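Local coordinates for 3-hydroxyisobutyrate dehydrogenase (Salmonella typhimurium, PDB 3G0O), which probably catalyses the NAD(+)-dependent oxidation of L-threonate to 2-oxo-tetronate, with NADP(+) as a less favoured cosubstrate, at residues A[8-13]-A[29-34]. Sequence-based numbering, arbitrary orientation.
Sequences FHVGIV and AGLSTW
His9 and Trp34 meet through a side-chain hydrogen bond laid over a parallel strand pair. The pairing itself rests on four backbone bonds: Ser32 N to Phe8 O, Val10 N to Ser32 O, Trp34 N to Val10 O and Ile12 N to Trp34 O, the last at 2.8 Å. The strands run parallel with a modest twist.

Traced outward, the histidine touches the other strand at almost every atom. Its CB lies 4.0 Å from Ser32 O, the carbonyl that accepts the bond from Val10 N. With CG anti to the carbonyl carbon (chi1 -73°), the imidazole swings over Ser32. Ser32 CB sits almost straight above the ring centre, a CH-pi contact over the face, and is 3.3 Å from His9 ND1. The same His9 ND1 accepts a hydrogen bond from Trp34 NE1 at 3.0 Å. An N-H...N angle of 177°, with each partner lying in the other's ring plane, makes this a straight bond between ring edges, although the planes are inclined at 35°. ND1 is the acceptor, which suggests that the ring is neutral, with its proton probably on NE2. Farther round, His9 CE1 and NE2 both approach Ser32 OG. Gly11, paired with Trp34 in the register, brings no side chain to this face, and its CA lies 4.1 Å from Trp34 CB.

On the face of Val10 and Thr33, Val10 CG1 lies 4.1 Å from Leu31 CB, while Thr33 OG1 turns back to donate a hydrogen bond to Leu31 O.

These strands, 9-13 and 32-36, are joined by helix 17-28 in a beta-alpha-beta crossover of the Rossmann-type domain. Val10 and Thr33 pack on Cys26 of that helix, and Val10 also reaches Val157 of helix 148-161. The ring of Phe61 meets that of Trp34, while strand 67-70 pairs with the far edge of strand 9-13.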
loop_
_atom_site.group_PDB
_atom_site.type_symbol
_atom_site.label_atom_id
_atom_site.label_comp_id
_atom_site.label_asym_id
_atom_site.label_seq_id
_atom_site.Cartn_x
_atom_site.Cartn_y
_atom_site.Cartn_z
ATOM N N PHE A 8 -21.532 -32.779 -1.981
ATOM C CA PHE A 8 -21.227 -31.843 -0.901
ATOM C C PHE A 8 -22.112 -30.613 -1.028
ATOM O O PHE A 8 -22.094 -29.932 -2.049
ATOM C CB PHE A 8 -19.761 -31.413 -0.973
ATOM C CG PHE A 8 -19.301 -30.620 0.217
ATOM C CD1 PHE A 8 -18.731 -31.258 1.313
ATOM C CD2 PHE A 8 -19.448 -29.234 0.247
ATOM C CE1 PHE A 8 -18.309 -30.528 2.428
ATOM C CE2 PHE A 8 -19.030 -28.493 1.359
ATOM C CZ PHE A 8 -18.460 -29.144 2.450
ATOM N N HIS A 9 -22.890 -30.341 0.011
ATOM C CA HIS A 9 -23.777 -29.190 0.014
ATOM C C HIS A 9 -23.206 -28.081 0.883
ATOM O O HIS A 9 -22.866 -28.301 2.041
ATOM C CB HIS A 9 -25.161 -29.579 0.529
ATOM C CG HIS A 9 -25.949 -30.403 -0.438
ATOM N ND1 HIS A 9 -27.017 -29.898 -1.150
ATOM C CD2 HIS A 9 -25.797 -31.685 -0.847
ATOM C CE1 HIS A 9 -27.488 -30.834 -1.954
ATOM N NE2 HIS A 9 -26.765 -31.928 -1.790
ATOM N N VAL A 10 -23.102 -26.893 0.307
ATOM C CA VAL A 10 -22.581 -25.739 1.026
ATOM C C VAL A 10 -23.560 -24.582 0.906
ATOM O O VAL A 10 -24.083 -24.315 -0.176
ATOM C CB VAL A 10 -21.209 -25.301 0.461
ATOM C CG1 VAL A 10 -21.327 -24.997 -1.027
ATOM C CG2 VAL A 10 -20.695 -24.083 1.221
ATOM N N GLY A 11 -23.820 -23.916 2.024
ATOM C CA GLY A 11 -24.721 -22.780 2.015
ATOM C C GLY A 11 -23.947 -21.501 2.292
ATOM O O GLY A 11 -23.167 -21.440 3.246
ATOM N N ILE A 12 -24.152 -20.486 1.456
ATOM C CA ILE A 12 -23.479 -19.197 1.624
ATOM C C ILE A 12 -24.491 -18.187 2.137
ATOM O O ILE A 12 -25.463 -17.883 1.449
ATOM C CB ILE A 12 -22.913 -18.660 0.288
ATOM C CG1 ILE A 12 -22.032 -19.718 -0.380
ATOM C CG2 ILE A 12 -22.113 -17.378 0.543
ATOM C CD1 ILE A 12 -20.841 -20.149 0.452
ATOM N N VAL A 13 -24.263 -17.672 3.344
ATOM C CA VAL A 13 -25.159 -16.689 3.946
ATOM C C VAL A 13 -24.493 -15.318 3.871
ATOM O O VAL A 13 -23.436 -15.096 4.463
ATOM C CB VAL A 13 -25.456 -17.032 5.415
ATOM C CG1 VAL A 13 -26.495 -16.072 5.975
ATOM C CG2 VAL A 13 -25.949 -18.466 5.521
ATOM N N ALA A 29 -16.861 -25.042 -8.655
ATOM C CA ALA A 29 -16.201 -26.210 -8.091
ATOM C C ALA A 29 -17.082 -27.453 -8.156
ATOM O O ALA A 29 -16.625 -28.554 -7.863
ATOM C CB ALA A 29 -15.795 -25.932 -6.645
ATOM N N GLY A 30 -18.346 -27.271 -8.525
ATOM C CA GLY A 30 -19.255 -28.400 -8.629
ATOM C C GLY A 30 -19.940 -28.797 -7.334
ATOM O O GLY A 30 -20.526 -29.876 -7.237
ATOM N N LEU A 31 -19.869 -27.936 -6.329
ATOM C CA LEU A 31 -20.512 -28.231 -5.056
ATOM C C LEU A 31 -21.982 -27.839 -5.149
ATOM O O LEU A 31 -22.329 -26.899 -5.864
ATOM C CB LEU A 31 -19.846 -27.434 -3.927
ATOM C CG LEU A 31 -18.324 -27.524 -3.774
ATOM C CD1 LEU A 31 -17.870 -26.602 -2.649
ATOM C CD2 LEU A 31 -17.908 -28.964 -3.494
ATOM N N SER A 32 -22.851 -28.566 -4.450
ATOM C CA SER A 32 -24.271 -28.223 -4.442
ATOM C C SER A 32 -24.333 -26.949 -3.611
ATOM O O SER A 32 -24.138 -26.978 -2.398
ATOM C CB SER A 32 -25.092 -29.334 -3.789
ATOM O OG SER A 32 -25.159 -30.471 -4.632
ATOM N N THR A 33 -24.624 -25.837 -4.274
ATOM C CA THR A 33 -24.638 -24.535 -3.620
ATOM C C THR A 33 -25.995 -23.902 -3.317
ATOM O O THR A 33 -26.880 -23.836 -4.174
ATOM C CB THR A 33 -23.802 -23.539 -4.458
ATOM O OG1 THR A 33 -22.510 -24.106 -4.700
ATOM C CG2 THR A 33 -23.643 -22.201 -3.733
ATOM N N TRP A 34 -26.136 -23.426 -2.082
ATOM C CA TRP A 34 -27.349 -22.762 -1.622
ATOM C C TRP A 34 -26.935 -21.357 -1.179
ATOM O O TRP A 34 -25.810 -21.160 -0.715
ATOM C CB TRP A 34 -27.959 -23.487 -0.423
ATOM C CG TRP A 34 -28.302 -24.928 -0.665
ATOM C CD1 TRP A 34 -27.437 -25.984 -0.707
ATOM C CD2 TRP A 34 -29.607 -25.469 -0.886
ATOM N NE1 TRP A 34 -28.124 -27.154 -0.942
ATOM C CE2 TRP A 34 -29.460 -26.864 -1.061
ATOM C CE3 TRP A 34 -30.889 -24.908 -0.967
ATOM C CZ2 TRP A 34 -30.550 -27.711 -1.297
ATOM C CZ3 TRP A 34 -31.976 -25.750 -1.203
ATOM C CH2 TRP A 34 -31.797 -27.135 -1.370
#